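Local coordinates for protein CurF (Lyngbya majuscula, PDB 2Q35) that probably decarboxylates a polyketide intermediate during beta-branching, as the crotonase-family ECH2 domain of a Lyngbya majuscula polyketide pathway, at residues A[91-102]-A[112-123]. The protein carries 1 engineered substitution. Numbering follows the deposited sequence.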
loop_
_atom_site.group_PDB
_atom_site.type_symbol
_atom_site.label_atom_id
_atom_site.label_comp_id
_atom_site.label_asym_id
_atom_site.label_seq_id
_atom_site.Cartn_x
_atom_site.Cartn_y
_atom_site.Cartn_z
ATOM N N ILE A 91 -7.080 23.830 2.641
ATOM C CA ILE A 91 -7.155 23.263 3.998
ATOM C C ILE A 91 -7.658 21.826 3.964
ATOM O O ILE A 91 -8.328 21.419 3.025
ATOM C CB ILE A 91 -7.998 24.142 4.966
ATOM C CG1 ILE A 91 -9.403 24.398 4.406
ATOM C CG2 ILE A 91 -7.245 25.469 5.267
ATOM C CD1 ILE A 91 -10.379 24.940 5.453
ATOM N N PRO A 92 -7.302 21.027 4.989
ATOM C CA PRO A 92 -7.734 19.616 4.977
ATOM C C PRO A 92 -9.253 19.430 4.927
ATOM O O PRO A 92 -10.016 20.201 5.543
ATOM C CB PRO A 92 -7.224 19.061 6.319
ATOM C CG PRO A 92 -6.415 20.099 6.946
ATOM C CD PRO A 92 -6.443 21.367 6.137
ATOM N N ILE A 93 -9.659 18.413 4.177
ATOM C CA ILE A 93 -11.063 18.045 4.024
ATOM C C ILE A 93 -11.269 16.616 4.528
ATOM O O ILE A 93 -10.493 15.711 4.178
ATOM C CB ILE A 93 -11.507 18.130 2.537
ATOM C CG1 ILE A 93 -11.304 19.528 1.966
ATOM C CG2 ILE A 93 -12.994 17.682 2.341
ATOM C CD1 ILE A 93 -11.500 19.530 0.421
ATOM N N ILE A 94 -12.307 16.416 5.350
ATOM C CA ILE A 94 -12.751 15.077 5.766
ATOM C C ILE A 94 -14.098 14.784 5.101
ATOM O O ILE A 94 -15.050 15.540 5.273
ATOM C CB ILE A 94 -12.949 15.017 7.291
ATOM C CG1 ILE A 94 -11.658 15.430 8.028
ATOM C CG2 ILE A 94 -13.441 13.622 7.749
ATOM C CD1 ILE A 94 -11.796 15.653 9.544
ATOM N N ALA A 95 -14.181 13.700 4.329
ATOM C CA ALA A 95 -15.432 13.358 3.648
ATOM C C ALA A 95 -16.165 12.415 4.582
ATOM O O ALA A 95 -15.736 11.275 4.756
ATOM C CB ALA A 95 -15.170 12.654 2.353
ATOM N N ALA A 96 -17.251 12.904 5.138
ATOM C CA ALA A 96 -18.071 12.080 6.058
ATOM C C ALA A 96 -19.178 11.446 5.225
ATOM O O ALA A 96 -20.241 12.035 4.998
ATOM C CB ALA A 96 -18.647 12.937 7.200
ATOM N N MET A 97 -18.884 10.273 4.680
ATOM C CA MET A 97 -19.794 9.641 3.746
ATOM C C MET A 97 -20.792 8.806 4.575
ATOM O O MET A 97 -20.660 7.588 4.685
ATOM C CB MET A 97 -19.032 8.814 2.725
ATOM C CG MET A 97 -18.019 9.637 1.941
ATOM S SD MET A 97 -17.438 8.820 0.422
ATOM C CE MET A 97 -16.999 7.194 1.050
ATOM N N GLN A 98 -21.775 9.506 5.125
ATOM C CA GLN A 98 -22.774 8.872 6.025
ATOM C C GLN A 98 -23.807 8.055 5.253
ATOM O O GLN A 98 -24.595 7.295 5.850
ATOM C CB GLN A 98 -23.445 9.944 6.906
ATOM C CG GLN A 98 -24.742 10.607 6.374
ATOM C CD GLN A 98 -24.654 11.172 4.958
ATOM O OE1 GLN A 98 -23.594 11.652 4.504
ATOM N NE2 GLN A 98 -25.769 11.101 4.239
ATOM N N GLY A 99 -23.855 8.292 3.949
ATOM C CA GLY A 99 -24.752 7.625 3.010
ATOM C C GLY A 99 -24.042 7.006 1.817
ATOM O O GLY A 99 -22.813 6.874 1.800
ATOM N N HIS A 100 -24.826 6.592 0.827
ATOM C CA HIS A 100 -24.287 5.852 -0.292
ATOM C C HIS A 100 -23.419 6.806 -1.112
ATOM O O HIS A 100 -23.656 8.021 -1.126
ATOM C CB HIS A 100 -25.407 5.390 -1.209
ATOM C CG HIS A 100 -26.498 4.637 -0.513
ATOM N ND1 HIS A 100 -26.270 3.472 0.185
ATOM C CD2 HIS A 100 -27.832 4.852 -0.465
ATOM C CE1 HIS A 100 -27.418 3.013 0.660
ATOM N NE2 HIS A 100 -28.380 3.841 0.292
ATOM N N SER A 101 -22.453 6.226 -1.813
ATOM C CA SER A 101 -21.657 7.001 -2.795
ATOM C C SER A 101 -21.439 6.172 -4.051
ATOM O O SER A 101 -20.831 5.092 -3.988
ATOM C CB SER A 101 -20.300 7.355 -2.180
ATOM O OG SER A 101 -20.431 7.999 -0.929
ATOM N N PHE A 102 -21.917 6.685 -5.197
ATOM C CA PHE A 102 -21.876 5.943 -6.449
ATOM C C PHE A 102 -21.072 6.703 -7.503
ATOM O O PHE A 102 -21.291 7.903 -7.698
ATOM C CB PHE A 102 -23.281 5.759 -7.013
ATOM C CG PHE A 102 -24.224 5.018 -6.094
ATOM C CD1 PHE A 102 -25.270 5.692 -5.491
ATOM C CD2 PHE A 102 -24.071 3.663 -5.868
ATOM C CE1 PHE A 102 -26.162 5.034 -4.644
ATOM C CE2 PHE A 102 -24.968 2.987 -5.031
ATOM C CZ PHE A 102 -26.011 3.690 -4.415
ATOM N N ALA A 112 -10.903 13.700 -0.982
ATOM C CA ALA A 112 -10.638 14.367 0.303
ATOM C C ALA A 112 -9.396 13.796 0.993
ATOM O O ALA A 112 -8.852 12.756 0.617
ATOM C CB ALA A 112 -11.866 14.264 1.248
ATOM N N ASP A 113 -8.934 14.497 2.018
ATOM C CA ASP A 113 -7.724 14.075 2.700
ATOM C C ASP A 113 -7.967 12.927 3.658
ATOM O O ASP A 113 -7.093 12.071 3.858
ATOM C CB ASP A 113 -7.112 15.263 3.417
ATOM C CG ASP A 113 -6.871 16.415 2.462
ATOM O OD1 ASP A 113 -5.936 16.331 1.618
ATOM O OD2 ASP A 113 -7.668 17.366 2.486
ATOM N N PHE A 114 -9.163 12.912 4.231
ATOM C CA PHE A 114 -9.612 11.837 5.124
ATOM C C PHE A 114 -11.013 11.423 4.702
ATOM O O PHE A 114 -11.762 12.234 4.148
ATOM C CB PHE A 114 -9.680 12.373 6.542
ATOM C CG PHE A 114 -8.337 12.767 7.093
ATOM C CD1 PHE A 114 -7.878 14.078 6.957
ATOM C CD2 PHE A 114 -7.533 11.834 7.730
ATOM C CE1 PHE A 114 -6.631 14.438 7.453
ATOM C CE2 PHE A 114 -6.300 12.193 8.252
ATOM C CZ PHE A 114 -5.843 13.483 8.084
ATOM N N VAL A 115 -11.375 10.157 4.953
ATOM C CA VAL A 115 -12.657 9.647 4.467
ATOM C C VAL A 115 -13.213 8.752 5.574
ATOM O O VAL A 115 -12.463 7.989 6.200
ATOM C CB VAL A 115 -12.503 8.828 3.174
ATOM C CG1 VAL A 115 -13.849 8.403 2.619
ATOM C CG2 VAL A 115 -11.724 9.654 2.098
ATOM N N VAL A 116 -14.515 8.885 5.823
ATOM C CA VAL A 116 -15.221 8.004 6.795
ATOM C C VAL A 116 -16.412 7.388 6.059
ATOM O O VAL A 116 -17.178 8.094 5.372
ATOM C CB VAL A 116 -15.739 8.773 8.027
ATOM C CG1 VAL A 116 -16.293 7.769 9.076
ATOM C CG2 VAL A 116 -14.636 9.624 8.656
ATOM N N PHE A 117 -16.593 6.063 6.214
ATOM C CA PHE A 117 -17.629 5.328 5.483
ATOM C C PHE A 117 -18.664 4.861 6.505
ATOM O O PHE A 117 -18.307 4.698 7.680
ATOM C CB PHE A 117 -17.069 4.038 4.867
ATOM C CG PHE A 117 -16.183 4.250 3.664
ATOM C CD1 PHE A 117 -16.631 3.891 2.404
ATOM C CD2 PHE A 117 -14.894 4.716 3.826
ATOM C CE1 PHE A 117 -15.792 4.070 1.258
ATOM C CE2 PHE A 117 -14.064 4.900 2.712
ATOM C CZ PHE A 117 -14.525 4.567 1.437
ATOM N N SER A 118 -19.901 4.685 6.038
ATOM C CA SER A 118 -21.011 4.099 6.840
ATOM C C SER A 118 -21.048 2.588 6.637
ATOM O O SER A 118 -21.019 2.087 5.507
ATOM C CB SER A 118 -22.337 4.719 6.380
ATOM O OG SER A 118 -23.458 3.886 6.707
ATOM N N GLN A 119 -21.225 1.847 7.735
ATOM C CA GLN A 119 -21.312 0.402 7.681
ATOM C C GLN A 119 -22.466 -0.089 6.826
ATOM O O GLN A 119 -22.338 -1.093 6.140
ATOM C CB GLN A 119 -21.511 -0.162 9.090
ATOM C CG GLN A 119 -20.309 -0.108 9.992
ATOM C CD GLN A 119 -20.654 -0.454 11.464
ATOM O OE1 GLN A 119 -19.775 -0.456 12.337
ATOM N NE2 GLN A 119 -21.928 -0.726 11.734
ATOM N N GLU A 120 -23.585 0.628 6.878
ATOM C CA GLU A 120 -24.847 0.172 6.280
ATOM C C GLU A 120 -25.034 0.610 4.831
ATOM O O GLU A 120 -25.866 0.050 4.108
ATOM C CB GLU A 120 -26.038 0.685 7.105
ATOM C CG GLU A 120 -26.126 0.149 8.538
ATOM C CD GLU A 120 -25.259 0.917 9.535
ATOM O OE1 GLU A 120 -24.584 1.898 9.134
ATOM O OE2 GLU A 120 -25.255 0.523 10.730
ATOM N N SER A 121 -24.268 1.612 4.414
ATOM C CA SER A 121 -24.461 2.216 3.094
ATOM C C SER A 121 -23.684 1.467 2.041
ATOM O O SER A 121 -22.823 0.640 2.359
ATOM C CB SER A 121 -24.066 3.685 3.146
ATOM O OG SER A 121 -24.867 4.351 4.113
ATOM N N VAL A 122 -23.977 1.783 0.781
ATOM C CA VAL A 122 -23.425 1.096 -0.354
ATOM C C VAL A 122 -22.485 2.046 -1.108
ATOM O O VAL A 122 -22.769 3.233 -1.195
ATOM C CB VAL A 122 -24.615 0.528 -1.214
ATOM C CG1 VAL A 122 -24.404 0.622 -2.669
ATOM C CG2 VAL A 122 -24.931 -0.904 -0.730
ATOM N N TYR A 123 -21.384 1.489 -1.604
ATOM C CA TYR A 123 -20.332 2.257 -2.327
ATOM C C TYR A 123 -19.963 1.526 -3.614
ATOM O O TYR A 123 -19.796 0.313 -3.626
ATOM C CB TYR A 123 -19.100 2.438 -1.411
ATOM C CG TYR A 123 -19.496 3.134 -0.128
ATOM C CD1 TYR A 123 -19.630 4.514 -0.075
ATOM C CD2 TYR A 123 -19.869 2.386 1.000
ATOM C CE1 TYR A 123 -20.054 5.164 1.080
ATOM C CE2 TYR A 123 -20.298 3.018 2.145
ATOM C CZ TYR A 123 -20.403 4.390 2.183
ATOM O OH TYR A 123 -20.846 5.047 3.304
#
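Strands 93-97 and 114-118 run parallel, their axes 10° apart and 4.5 Å at closest approach, and after a turn in each segment, 100-102 pairs with 122-123 in the same sense, through a bond from S101 N to V122 O (3.1 Å). The first ladder steps from F114 N to I93 O, A95 N to F114 O, V116 N to A95 O and M97 N to V116 O. At its start D113 folds back: OD2 accepts the N-H of I93 at 2.8 Å through the lone pair turned away from OD1, while I93 O receives both D113 N and F114 N.

I94 CG1 lies 3.9 Å from F114 CB, on the same face of the sheet as V116. On the other face, A95 CB meets A112 CB, and M97 leans across to the neighbouring strand. Its chain bends at the thioether (chi3 -50°), which brings CE over one face of the F117 ring, 3.6 Å from the centroid, in a CH-pi contact. CE also touches V115 CG1. The F117 edge in turn sits over the centre of the Y123 ring, and Y123 OH donates to M97 O at 2.9 Å, tying the second strand pair back to M97. Farther on, H100 ND1 accepts V122 N at 2.9 Å, with the donor in the imidazole plane. S101 OG stands at the Y123 ring edge, and F102 CE2 presses on V122 CG1.

Helix 104-110 lies on the connection from the first segment to the second, making a right-handed beta-alpha-beta crossover of the crotonase fold. Strand 50-54 flanks 93-97 on its other side, K204 NZ forms a salt bridge with D113 OD2, helix 178-192 packs on I94 and F114, and Y156 of a second subunit meets the F114 ring edge-to-face.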